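Local coordinates for lipopolysaccharide biosynthesis protein wbpB (Thermus thermophilus, PDB 3O9Z) that acts as an NAD-dependent dehydrogenase, probably in the biosynthesis of 2,3-diacetamido-2,3-dideoxy-D-mannuronic acid for lipopolysaccharide, and holds NAD and 2-oxoglutarate here, at residues F6-L11 / R18-I23; E143-E148 / A193-R198; K164-S169 / T182-H187. All blocks are in the same frame, centred on the assembly; numbering follows the deposited sequence.

Contact 1: F6-L11 / R18-I23. With NAD (nicotinamide-adenine-dinucleotide), chain E.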
loop_
_atom_site.group_PDB
_atom_site.type_symbol
_atom_site.label_atom_id
_atom_site.label_comp_id
_atom_site.label_asym_id
_atom_site.label_seq_id
_atom_site.Cartn_x
_atom_site.Cartn_y
_atom_site.Cartn_z
ATOM N N PHE A 6 -16.438 7.913 20.391
ATOM C CA PHE A 6 -15.303 8.294 19.551
ATOM C C PHE A 6 -15.175 7.387 18.341
ATOM O O PHE A 6 -15.475 6.170 18.432
ATOM C CB PHE A 6 -14.035 8.083 20.356
ATOM C CG PHE A 6 -13.748 9.152 21.354
ATOM C CD1 PHE A 6 -14.127 8.974 22.679
ATOM C CD2 PHE A 6 -13.047 10.285 20.986
ATOM C CE1 PHE A 6 -13.884 9.981 23.627
ATOM C CE2 PHE A 6 -12.832 11.307 21.914
ATOM C CZ PHE A 6 -13.157 11.110 23.250
ATOM N N ALA A 7 -14.717 7.922 17.214
ATOM C CA ALA A 7 -14.123 7.075 16.175
ATOM C C ALA A 7 -12.672 7.581 16.105
ATOM O O ALA A 7 -12.368 8.715 16.485
ATOM C CB ALA A 7 -14.803 7.268 14.861
ATOM N N LEU A 8 -11.766 6.729 15.642
ATOM C CA LEU A 8 -10.308 7.041 15.651
ATOM C C LEU A 8 -9.745 6.777 14.259
ATOM O O LEU A 8 -10.009 5.704 13.683
ATOM C CB LEU A 8 -9.535 6.257 16.703
ATOM C CG LEU A 8 -8.011 6.367 16.630
ATOM C CD1 LEU A 8 -7.540 7.771 16.929
ATOM C CD2 LEU A 8 -7.448 5.380 17.664
ATOM N N THR A 9 -8.959 7.710 13.717
ATOM C CA THR A 9 -8.206 7.451 12.486
ATOM C C THR A 9 -6.728 7.301 12.827
ATOM O O THR A 9 -6.216 7.872 13.794
ATOM C CB THR A 9 -8.348 8.504 11.419
ATOM O OG1 THR A 9 -7.624 9.681 11.798
ATOM C CG2 THR A 9 -9.836 8.888 11.262
ATOM N N GLY A 10 -6.091 6.351 12.140
ATOM C CA GLY A 10 -4.657 6.124 12.345
ATOM C C GLY A 10 -4.372 5.047 13.378
ATOM O O GLY A 10 -3.288 5.063 13.998
ATOM N N LEU A 11 -5.295 4.100 13.568
ATOM C CA LEU A 11 -5.203 3.128 14.664
ATOM C C LEU A 11 -3.896 2.289 14.690
ATOM O O LEU A 11 -3.481 1.858 15.744
ATOM C CB LEU A 11 -6.388 2.145 14.543
ATOM C CG LEU A 11 -6.481 1.023 15.573
ATOM C CD1 LEU A 11 -6.646 1.502 17.010
ATOM C CD2 LEU A 11 -7.634 0.096 15.182
ATOM N N ARG A 18 -1.683 5.732 22.618
ATOM C CA ARG A 18 -1.877 6.778 23.613
ATOM C C ARG A 18 -3.290 7.321 23.542
ATOM O O ARG A 18 -3.868 7.703 24.572
ATOM C CB ARG A 18 -0.888 7.934 23.403
ATOM C CG ARG A 18 0.049 8.092 24.553
ATOM C CD ARG A 18 1.037 9.239 24.343
ATOM N NE ARG A 18 2.285 8.759 23.761
ATOM C CZ ARG A 18 3.302 9.548 23.438
ATOM N NH1 ARG A 18 3.199 10.860 23.632
ATOM N NH2 ARG A 18 4.405 9.030 22.910
ATOM N N HIS A 19 -3.876 7.326 22.350
ATOM C CA HIS A 19 -5.275 7.764 22.179
ATOM C C HIS A 19 -6.239 6.698 22.671
ATOM O O HIS A 19 -7.257 7.040 23.265
ATOM C CB HIS A 19 -5.559 8.030 20.697
ATOM C CG HIS A 19 -4.875 9.259 20.187
ATOM N ND1 HIS A 19 -5.519 10.475 20.132
ATOM C CD2 HIS A 19 -3.588 9.492 19.818
ATOM C CE1 HIS A 19 -4.675 11.400 19.702
ATOM N NE2 HIS A 19 -3.488 10.838 19.540
ATOM N N LEU A 20 -5.883 5.431 22.511
ATOM C CA LEU A 20 -6.729 4.358 23.038
ATOM C C LEU A 20 -6.728 4.426 24.538
ATOM O O LEU A 20 -7.806 4.319 25.138
ATOM C CB LEU A 20 -6.171 2.994 22.640
ATOM C CG LEU A 20 -6.253 2.673 21.153
ATOM C CD1 LEU A 20 -5.634 1.294 20.805
ATOM C CD2 LEU A 20 -7.680 2.756 20.598
ATOM N N LYS A 21 -5.556 4.626 25.141
ATOM C CA LYS A 21 -5.473 4.782 26.590
ATOM C C LYS A 21 -6.284 6.016 27.041
ATOM O O LYS A 21 -7.020 5.945 28.046
ATOM C CB LYS A 21 -4.008 4.804 27.033
ATOM C CG LYS A 21 -3.777 5.055 28.515
ATOM C CD LYS A 21 -2.377 5.606 28.708
ATOM C CE LYS A 21 -1.550 4.638 29.511
ATOM N NZ LYS A 21 -1.493 5.144 30.908
ATOM N N ALA A 22 -6.209 7.135 26.319
ATOM C CA ALA A 22 -6.940 8.345 26.729
ATOM C C ALA A 22 -8.455 8.138 26.659
ATOM O O ALA A 22 -9.206 8.579 27.537
ATOM C CB ALA A 22 -6.560 9.549 25.831
ATOM N N ILE A 23 -8.935 7.558 25.568
ATOM C CA ILE A 23 -10.366 7.312 25.424
ATOM C C ILE A 23 -10.853 6.432 26.561
ATOM O O ILE A 23 -11.908 6.705 27.136
ATOM C CB ILE A 23 -10.666 6.641 24.065
ATOM C CG1 ILE A 23 -10.415 7.639 22.940
ATOM C CG2 ILE A 23 -12.127 6.126 23.994
ATOM C CD1 ILE A 23 -10.382 7.023 21.539
HETATM P PA NAD E . 2.723 6.543 12.038
HETATM O O1A NAD E . 3.265 5.624 13.067
HETATM O O2A NAD E . 3.327 6.646 10.629
HETATM O O5B NAD E . 1.213 6.084 11.975
HETATM C C5B NAD E . 0.442 6.733 11.003
HETATM C C4B NAD E . -0.831 5.887 10.759
HETATM O O4B NAD E . -1.765 6.595 9.902
HETATM C C3B NAD E . -0.431 4.613 9.964
HETATM O O3B NAD E . -0.856 3.414 10.643
HETATM C C2B NAD E . -1.074 4.799 8.579
HETATM O O2B NAD E . -1.470 3.582 7.930
HETATM C C1B NAD E . -2.327 5.605 9.031
HETATM N N9A NAD E . -2.953 6.288 7.869
HETATM C C8A NAD E . -2.518 6.650 6.631
HETATM N N7A NAD E . -3.503 7.202 5.926
HETATM C C5A NAD E . -4.645 7.126 6.684
HETATM C C6A NAD E . -6.026 7.511 6.496
HETATM N N6A NAD E . -6.435 8.043 5.304
HETATM N N1A NAD E . -6.782 7.265 7.559
HETATM C C2A NAD E . -6.474 6.744 8.740
HETATM N N3A NAD E . -5.189 6.348 8.929
HETATM C C4A NAD E . -4.323 6.574 7.935
HETATM O O3 NAD E . 2.713 8.027 12.638
HETATM P PN NAD E . 2.514 8.565 14.092
HETATM O O1N NAD E . 3.886 8.860 14.695
HETATM O O2N NAD E . 1.559 7.685 14.849
HETATM O O5D NAD E . 1.939 10.036 13.849
HETATM C C5D NAD E . 0.540 10.071 13.718
HETATM C C4D NAD E . 0.129 11.530 13.990
HETATM O O4D NAD E . 0.379 11.739 15.397
HETATM C C3D NAD E . 0.896 12.608 13.211
HETATM O O3D NAD E . -0.037 13.723 13.044
HETATM C C2D NAD E . 1.949 13.037 14.245
HETATM O O2D NAD E . 2.353 14.387 14.079
HETATM C C1D NAD E . 1.292 12.831 15.615
HETATM N N1N NAD E . 2.252 12.559 16.684
HETATM C C2N NAD E . 2.171 13.232 17.811
HETATM C C3N NAD E . 3.007 13.052 18.895
HETATM C C7N NAD E . 2.805 13.954 20.043
HETATM O O7N NAD E . 1.710 14.516 20.258
HETATM N N7N NAD E . 3.832 14.001 20.884
HETATM C C4N NAD E . 3.993 12.063 18.781
HETATM C C5N NAD E . 3.997 11.306 17.608
HETATM C C6N NAD E . 3.115 11.539 16.556
#
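Phe6 and Leu8 of strand 6-9 face Ile23, His19 and Leu20 of helix 18-23, and the two elements run nearly antiparallel (173°). Their axes come within 10.5 Å. This is the first strand and helix of a beta-alpha-beta unit in the NAD-binding Rossmann fold; strand 29-34 completes it. No hydrogen bond links the two segments. The interface is buried and apolar.

At one end Ile23 lies over a face of the Phe6 ring. Its CG1 sits 4.0 Å from the Phe6 ring centroid and close to the ring normal, a CH-pi contact. Ile23 CG2 touches the rim atom Phe6 CD1 at 3.7 Å. Ile23 holds CG1 anti to its carbonyl carbon (chi1 -69°), and CD1 runs on toward Phe6 CB and CG. An alanine at Ile23 would be likely to strip that ring face of its cover and open a gap between strand and helix.

Further along, Leu20 CD2 meets Leu8 CD2 at 3.9 Å, the two side chains crossing at about a right angle. Leu11, just past the strand, brings CD1 to both methyls of Leu20. Leu8 CD1 approaches His19 CB, while the polar ends of His19 are held by Tyr270 and Glu102.

The end of the strand and the turn after it face NAD. Gly10 has a positive phi (93°), and a side chain there would press on the carbonyl O of Thr9. Thr9 CB lies 3.7 Å from C2A of the adenine, and Gly10 N comes within 3.3 Å of its N3A.

Contact 2: E143-E148 / A193-R198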
loop_
_atom_site.group_PDB
_atom_site.type_symbol
_atom_site.label_atom_id
_atom_site.label_comp_id
_atom_site.label_asym_id
_atom_site.label_seq_id
_atom_site.Cartn_x
_atom_site.Cartn_y
_atom_site.Cartn_z
ATOM N N GLU A 143 2.996 30.880 34.425
ATOM C CA GLU A 143 2.519 31.687 35.544
ATOM C C GLU A 143 3.577 32.680 35.992
ATOM O O GLU A 143 3.261 33.848 36.242
ATOM C CB GLU A 143 2.087 30.779 36.695
ATOM C CG GLU A 143 0.798 30.077 36.376
ATOM C CD GLU A 143 -0.247 31.052 35.869
ATOM O OE1 GLU A 143 -0.732 31.856 36.697
ATOM O OE2 GLU A 143 -0.557 31.034 34.651
ATOM N N ARG A 144 4.821 32.222 36.088
ATOM C CA ARG A 144 5.907 33.085 36.541
ATOM C C ARG A 144 6.120 34.235 35.562
ATOM O O ARG A 144 6.427 35.354 35.982
ATOM C CB ARG A 144 7.217 32.323 36.713
ATOM C CG ARG A 144 7.258 31.287 37.834
ATOM C CD ARG A 144 8.659 30.769 38.090
ATOM N NE ARG A 144 9.303 30.141 36.935
ATOM C CZ ARG A 144 9.165 28.858 36.613
ATOM N NH1 ARG A 144 8.359 28.084 37.327
ATOM N NH2 ARG A 144 9.795 28.359 35.562
ATOM N N LEU A 145 5.962 33.970 34.264
ATOM C CA LEU A 145 6.144 35.009 33.247
ATOM C C LEU A 145 5.070 36.094 33.295
ATOM O O LEU A 145 5.343 37.259 32.995
ATOM C CB LEU A 145 6.173 34.373 31.849
ATOM C CG LEU A 145 7.479 33.631 31.568
ATOM C CD1 LEU A 145 7.276 32.653 30.401
ATOM C CD2 LEU A 145 8.616 34.600 31.269
ATOM N N GLY A 146 3.843 35.723 33.642
ATOM C CA GLY A 146 2.778 36.690 33.846
ATOM C C GLY A 146 3.149 37.759 34.863
ATOM O O GLY A 146 2.593 38.843 34.833
ATOM N N GLN A 147 4.088 37.456 35.754
ATOM C CA GLN A 147 4.521 38.400 36.788
ATOM C C GLN A 147 5.474 39.459 36.251
ATOM O O GLN A 147 5.750 40.451 36.920
ATOM C CB GLN A 147 5.251 37.664 37.912
ATOM C CG GLN A 147 4.504 37.732 39.226
ATOM C CD GLN A 147 3.145 37.086 39.113
ATOM O OE1 GLN A 147 2.152 37.739 38.780
ATOM N NE2 GLN A 147 3.100 35.781 39.363
ATOM N N GLU A 148 6.026 39.209 35.072
ATOM C CA GLU A 148 7.230 39.897 34.661
ATOM C C GLU A 148 6.815 40.961 33.666
ATOM O O GLU A 148 5.758 40.869 33.037
ATOM C CB GLU A 148 8.201 38.912 34.015
ATOM C CG GLU A 148 8.587 37.777 34.941
ATOM C CD GLU A 148 9.768 36.976 34.428
ATOM O OE1 GLU A 148 10.151 37.150 33.248
ATOM O OE2 GLU A 148 10.321 36.173 35.214
ATOM N N ALA A 193 4.285 30.625 21.065
ATOM C CA ALA A 193 3.132 31.475 20.784
ATOM C C ALA A 193 2.251 31.579 22.022
ATOM O O ALA A 193 1.719 32.658 22.348
ATOM C CB ALA A 193 2.343 30.933 19.552
ATOM N N TRP A 194 2.023 30.453 22.679
ATOM C CA TRP A 194 1.236 30.420 23.920
ATOM C C TRP A 194 1.838 31.307 25.018
ATOM O O TRP A 194 1.110 32.073 25.676
ATOM C CB TRP A 194 1.159 28.957 24.380
ATOM C CG TRP A 194 0.416 28.659 25.628
ATOM C CD1 TRP A 194 -0.904 28.927 25.888
ATOM C CD2 TRP A 194 0.904 27.876 26.725
ATOM N NE1 TRP A 194 -1.234 28.390 27.116
ATOM C CE2 TRP A 194 -0.161 27.708 27.628
ATOM C CE3 TRP A 194 2.126 27.254 27.002
ATOM C CZ2 TRP A 194 -0.014 27.015 28.835
ATOM C CZ3 TRP A 194 2.268 26.545 28.194
ATOM C CH2 TRP A 194 1.198 26.435 29.095
ATOM N N LEU A 195 3.158 31.247 25.206
ATOM C CA LEU A 195 3.808 32.065 26.224
ATOM C C LEU A 195 3.972 33.527 25.808
ATOM O O LEU A 195 3.813 34.410 26.659
ATOM C CB LEU A 195 5.186 31.502 26.539
ATOM C CG LEU A 195 5.225 30.076 27.111
ATOM C CD1 LEU A 195 6.689 29.630 27.230
ATOM C CD2 LEU A 195 4.533 30.043 28.490
ATOM N N PHE A 196 4.273 33.774 24.546
ATOM C CA PHE A 196 4.844 35.059 24.133
ATOM C C PHE A 196 4.113 35.756 23.000
ATOM O O PHE A 196 4.513 36.842 22.567
ATOM C CB PHE A 196 6.321 34.915 23.763
ATOM C CG PHE A 196 7.182 34.333 24.846
ATOM C CD1 PHE A 196 7.278 34.960 26.082
ATOM C CD2 PHE A 196 7.905 33.171 24.630
ATOM C CE1 PHE A 196 8.108 34.439 27.079
ATOM C CE2 PHE A 196 8.725 32.643 25.588
ATOM C CZ PHE A 196 8.830 33.266 26.839
ATOM N N GLY A 197 3.047 35.162 22.488
ATOM C CA GLY A 197 2.294 35.819 21.423
ATOM C C GLY A 197 2.739 35.701 19.988
ATOM O O GLY A 197 3.423 34.754 19.611
ATOM N N ARG A 198 2.336 36.663 19.165
ATOM C CA ARG A 198 2.435 36.556 17.729
ATOM C C ARG A 198 3.860 36.880 17.301
ATOM O O ARG A 198 4.534 37.747 17.901
ATOM C CB ARG A 198 1.496 37.585 17.086
ATOM C CG ARG A 198 1.402 37.520 15.555
ATOM C CD ARG A 198 0.632 38.723 14.948
ATOM N NE ARG A 198 0.590 38.647 13.490
ATOM C CZ ARG A 198 -0.341 37.986 12.806
ATOM N NH1 ARG A 198 -1.318 37.354 13.441
ATOM N NH2 ARG A 198 -0.301 37.957 11.481
#
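Leu145 is the one residue of 143-148 that meets 193-198, touching Leu195 and Phe196. The contact joins the end of helix 136-146 to the end of helix 186-196. Both helices lie on the large mixed sheet of the C-terminal half, the alpha/beta part characteristic of Gfo/Idh/MocA oxidoreductases.

Segment 143-148 starts as helix, with Glu143 and Arg144 turned to solvent. Leu145 follows and points at the other helix. Its CG is anti to its carbonyl carbon (chi1 -74°), and the CD1 branch does the touching. Leu145 CD1 stands 3.9 Å from Phe196 CE1 and equally far from Phe196 CZ. The methyl therefore meets the outer end of the ring, at an oblique angle. The two side chains cross at about a right angle. The same CD1 is 4.2 Å from Leu195 CD2, a looser touch.

Gln147 N bonds back to Arg144 O at 3.2 Å. Glu148 N bonds back to Leu145 O at 2.9 Å, so the backbone of the contact residue is tied in here.

On the other side, Phe196 is also held from within its own helix. Leu195 CB lies 3.6 Å above the Phe196 ring plane, over its centre. The helix ends with Gly197 N bonded to Ala193 O at 2.8 Å, and Gly197 leaves helical angles with a positive phi (83°).

The sheet lies beneath. Leu145 rests on Val251, Leu195 on Ile249 and Phe196 on Val154. A second link between the helices is the cation-pi pair of Trp194 with Lys142.

No polar group takes part where Leu145 meets its partners. The contact probably rests on shape and on partial exclusion of water, with no directional bond between Leu145 and its partners.

Contact 3: K164-S169 / T182-H187. With AKG (2-oxoglutaric acid), chain F; NAD (nicotinamide-adenine-dinucleotide), chain E.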
loop_
_atom_site.group_PDB
_atom_site.type_symbol
_atom_site.label_atom_id
_atom_site.label_comp_id
_atom_site.label_asym_id
_atom_site.label_seq_id
_atom_site.Cartn_x
_atom_site.Cartn_y
_atom_site.Cartn_z
ATOM N N LYS A 164 16.579 5.460 11.611
ATOM C CA LYS A 164 16.654 5.428 10.152
ATOM C C LYS A 164 15.302 5.240 9.490
ATOM O O LYS A 164 15.121 5.599 8.327
ATOM C CB LYS A 164 17.597 4.280 9.753
ATOM C CG LYS A 164 19.031 4.595 10.095
ATOM C CD LYS A 164 19.576 5.726 9.338
ATOM C CE LYS A 164 21.038 5.859 9.751
ATOM N NZ LYS A 164 21.762 5.878 8.472
ATOM N N TRP A 165 14.316 4.732 10.214
ATOM C CA TRP A 165 12.991 4.561 9.639
ATOM C C TRP A 165 12.368 5.928 9.302
ATOM O O TRP A 165 11.551 6.012 8.396
ATOM C CB TRP A 165 12.100 3.779 10.630
ATOM C CG TRP A 165 12.017 4.461 11.951
ATOM C CD1 TRP A 165 12.898 4.329 12.989
ATOM C CD2 TRP A 165 11.080 5.474 12.354
ATOM N NE1 TRP A 165 12.563 5.170 14.033
ATOM C CE2 TRP A 165 11.461 5.896 13.655
ATOM C CE3 TRP A 165 9.945 6.052 11.734
ATOM C CZ2 TRP A 165 10.748 6.880 14.371
ATOM C CZ3 TRP A 165 9.202 6.991 12.485
ATOM C CH2 TRP A 165 9.661 7.412 13.737
ATOM N N TYR A 166 12.653 6.942 10.109
ATOM C CA TYR A 166 11.975 8.248 9.918
ATOM C C TYR A 166 12.196 8.764 8.503
ATOM O O TYR A 166 11.240 9.250 7.862
ATOM C CB TYR A 166 12.489 9.185 11.023
ATOM C CG TYR A 166 11.839 10.534 11.101
ATOM C CD1 TYR A 166 10.856 10.771 12.046
ATOM C CD2 TYR A 166 12.279 11.593 10.313
ATOM C CE1 TYR A 166 10.272 12.048 12.158
ATOM C CE2 TYR A 166 11.703 12.886 10.421
ATOM C CZ TYR A 166 10.723 13.061 11.326
ATOM O OH TYR A 166 10.120 14.326 11.480
ATOM N N GLY A 167 13.422 8.663 7.978
ATOM C CA GLY A 167 13.741 9.096 6.619
ATOM C C GLY A 167 13.142 8.325 5.470
ATOM O O GLY A 167 13.292 8.735 4.314
ATOM N N LYS A 168 12.457 7.224 5.789
ATOM C CA LYS A 168 11.765 6.396 4.805
ATOM C C LYS A 168 10.258 6.469 4.992
ATOM O O LYS A 168 9.516 5.765 4.303
ATOM C CB LYS A 168 12.271 4.944 4.850
ATOM C CG LYS A 168 13.729 4.949 4.383
ATOM C CD LYS A 168 14.216 3.506 4.168
ATOM C CE LYS A 168 15.640 3.592 3.638
ATOM N NZ LYS A 168 16.260 2.198 3.519
ATOM N N SER A 169 9.817 7.408 5.833
ATOM C CA SER A 169 8.375 7.530 6.162
ATOM C C SER A 169 7.791 8.823 5.580
ATOM O O SER A 169 8.497 9.712 5.079
ATOM C CB SER A 169 8.244 7.512 7.686
ATOM O OG SER A 169 8.549 8.779 8.232
ATOM N N THR A 182 7.604 21.827 10.953
ATOM C CA THR A 182 6.195 21.610 11.265
ATOM C C THR A 182 6.027 20.320 12.071
ATOM O O THR A 182 5.458 20.311 13.158
ATOM C CB THR A 182 5.381 21.494 9.987
ATOM O OG1 THR A 182 5.373 22.756 9.298
ATOM C CG2 THR A 182 3.920 21.135 10.289
ATOM N N ASN A 183 6.496 19.217 11.496
ATOM C CA ASN A 183 6.211 17.917 12.079
ATOM C C ASN A 183 6.744 17.796 13.482
ATOM O O ASN A 183 6.024 17.285 14.315
ATOM C CB ASN A 183 6.774 16.797 11.209
ATOM C CG ASN A 183 6.296 15.447 11.664
ATOM O OD1 ASN A 183 5.094 15.250 11.838
ATOM N ND2 ASN A 183 7.230 14.527 11.949
ATOM N N ILE A 184 7.974 18.251 13.730
ATOM C CA ILE A 184 8.485 18.200 15.085
ATOM C C ILE A 184 8.372 19.592 15.706
ATOM O O ILE A 184 7.926 19.719 16.822
ATOM C CB ILE A 184 9.937 17.729 15.080
ATOM C CG1 ILE A 184 10.068 16.381 14.362
ATOM C CG2 ILE A 184 10.432 17.611 16.532
ATOM C CD1 ILE A 184 9.330 15.195 14.990
ATOM N N GLY A 185 8.751 20.616 14.967
ATOM C CA GLY A 185 8.826 21.978 15.538
ATOM C C GLY A 185 7.527 22.580 15.994
ATOM O O GLY A 185 7.553 23.450 16.879
ATOM N N ILE A 186 6.386 22.075 15.516
ATOM C CA ILE A 186 5.134 22.734 15.916
ATOM C C ILE A 186 4.969 22.767 17.423
ATOM O O ILE A 186 4.364 23.698 17.978
ATOM C CB ILE A 186 3.933 22.062 15.236
ATOM C CG1 ILE A 186 2.685 22.956 15.395
ATOM C CG2 ILE A 186 3.657 20.631 15.758
ATOM C CD1 ILE A 186 2.718 24.103 14.432
ATOM N N HIS A 187 5.471 21.759 18.139
ATOM C CA HIS A 187 5.384 21.732 19.583
ATOM C C HIS A 187 5.967 23.005 20.165
ATOM O O HIS A 187 5.335 23.612 21.034
ATOM C CB HIS A 187 6.153 20.528 20.140
ATOM C CG HIS A 187 5.412 19.230 20.077
ATOM N ND1 HIS A 187 4.287 18.967 20.831
ATOM C CD2 HIS A 187 5.679 18.103 19.376
ATOM C CE1 HIS A 187 3.889 17.727 20.595
ATOM N NE2 HIS A 187 4.698 17.192 19.697
HETATM C C1 AKG F . 6.369 13.494 16.711
HETATM O O1 AKG F . 7.271 12.621 16.621
HETATM O O2 AKG F . 5.563 13.692 15.795
HETATM C C2 AKG F . 6.132 14.246 17.924
HETATM O O5 AKG F . 5.224 15.074 17.939
HETATM C C3 AKG F . 7.002 14.040 19.136
HETATM C C4 AKG F . 8.109 15.092 19.097
HETATM C C5 AKG F . 9.170 14.897 20.162
HETATM O O3 AKG F . 9.652 13.763 20.344
HETATM O O4 AKG F . 9.536 15.865 20.834
HETATM P PA NAD E . 2.723 6.543 12.038
HETATM O O1A NAD E . 3.265 5.624 13.067
HETATM O O2A NAD E . 3.327 6.646 10.629
HETATM O O5B NAD E . 1.213 6.084 11.975
HETATM C C5B NAD E . 0.442 6.733 11.003
HETATM C C4B NAD E . -0.831 5.887 10.759
HETATM O O4B NAD E . -1.765 6.595 9.902
HETATM C C3B NAD E . -0.431 4.613 9.964
HETATM O O3B NAD E . -0.856 3.414 10.643
HETATM C C2B NAD E . -1.074 4.799 8.579
HETATM O O2B NAD E . -1.470 3.582 7.930
HETATM C C1B NAD E . -2.327 5.605 9.031
HETATM N N9A NAD E . -2.953 6.288 7.869
HETATM C C8A NAD E . -2.518 6.650 6.631
HETATM N N7A NAD E . -3.503 7.202 5.926
HETATM C C5A NAD E . -4.645 7.126 6.684
HETATM C C6A NAD E . -6.026 7.511 6.496
HETATM N N6A NAD E . -6.435 8.043 5.304
HETATM N N1A NAD E . -6.782 7.265 7.559
HETATM C C2A NAD E . -6.474 6.744 8.740
HETATM N N3A NAD E . -5.189 6.348 8.929
HETATM C C4A NAD E . -4.323 6.574 7.935
HETATM O O3 NAD E . 2.713 8.027 12.638
HETATM P PN NAD E . 2.514 8.565 14.092
HETATM O O1N NAD E . 3.886 8.860 14.695
HETATM O O2N NAD E . 1.559 7.685 14.849
HETATM O O5D NAD E . 1.939 10.036 13.849
HETATM C C5D NAD E . 0.540 10.071 13.718
HETATM C C4D NAD E . 0.129 11.530 13.990
HETATM O O4D NAD E . 0.379 11.739 15.397
HETATM C C3D NAD E . 0.896 12.608 13.211
HETATM O O3D NAD E . -0.037 13.723 13.044
HETATM C C2D NAD E . 1.949 13.037 14.245
HETATM O O2D NAD E . 2.353 14.387 14.079
HETATM C C1D NAD E . 1.292 12.831 15.615
HETATM N N1N NAD E . 2.252 12.559 16.684
HETATM C C2N NAD E . 2.171 13.232 17.811
HETATM C C3N NAD E . 3.007 13.052 18.895
HETATM C C7N NAD E . 2.805 13.954 20.043
HETATM O O7N NAD E . 1.710 14.516 20.258
HETATM N N7N NAD E . 3.832 14.001 20.884
HETATM C C4N NAD E . 3.993 12.063 18.781
HETATM C C5N NAD E . 3.997 11.306 17.608
HETATM C C6N NAD E . 3.115 11.539 16.556
#
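Tyr166 and Asn183 meet through a hydrogen bond: Asn183 ND2 donates to Tyr166 OH over 2.9 Å with an N-H...O angle of 156°. The hydroxyl lies nearly in the amide plane, while ring and amide planes are 40° apart. Tyr166 has CG anti to its backbone N (chi1 -175°), which sends the ring across to helix 180-183. Asn183 OD1 accepts from Asn82 ND2, so the rotation of the amide is fixed.

Tyr166 O accepts from Ser169 N and, at 2.8 Å, from Ser169 OG.

The contact belongs to the C-terminal alpha/beta domain of the Gfo/Idh/MocA family. Asn183, Ile184 and His187 line the pocket that holds 2-oxoglutarate and the nicotinamide end of NAD, probably the active site. Trp165 NE1 bonds to Asp44 of a second subunit.

The apolar pair is Tyr166 CE1 and Ile184 CD1, 4.3 Å apart. Ile184 CG1 is a van der Waals neighbour of Tyr166 OH at 3.5 Å.

Ile184 CD1 lies beside the 2-oxoglutarate carboxylate, 3.7 Å from O1. Tyr158, Arg162, Lys103, Thr160 and Arg247 also bind this ligand. His187 NE2 donates to its keto oxygen O5 at 2.8 Å and is 3.5 Å from N7N of the nicotinamide amide.

Overall arrangement
Contacts 1 and 3 are buried and both touch NAD, from different domains: 6-11 / 18-23 meets the adenine in the Rossmann fold, and 164-169 / 182-187 meets the nicotinamide end. Their nearest atoms are about 8 Å apart. Contact 2 is only partly buried, lies on the opposite side of the chain's centre from contact 1 and touches no ligand. Contacts 2 and 3 share helix 186-196: its first turn supplies His187, which binds 2-oxoglutarate, while its end packs on helix 136-146. The chemistry follows place. Contacts 1 and 2 are apolar across their segments, whereas contact 3 turns on a side-chain hydrogen bond beside the pocket.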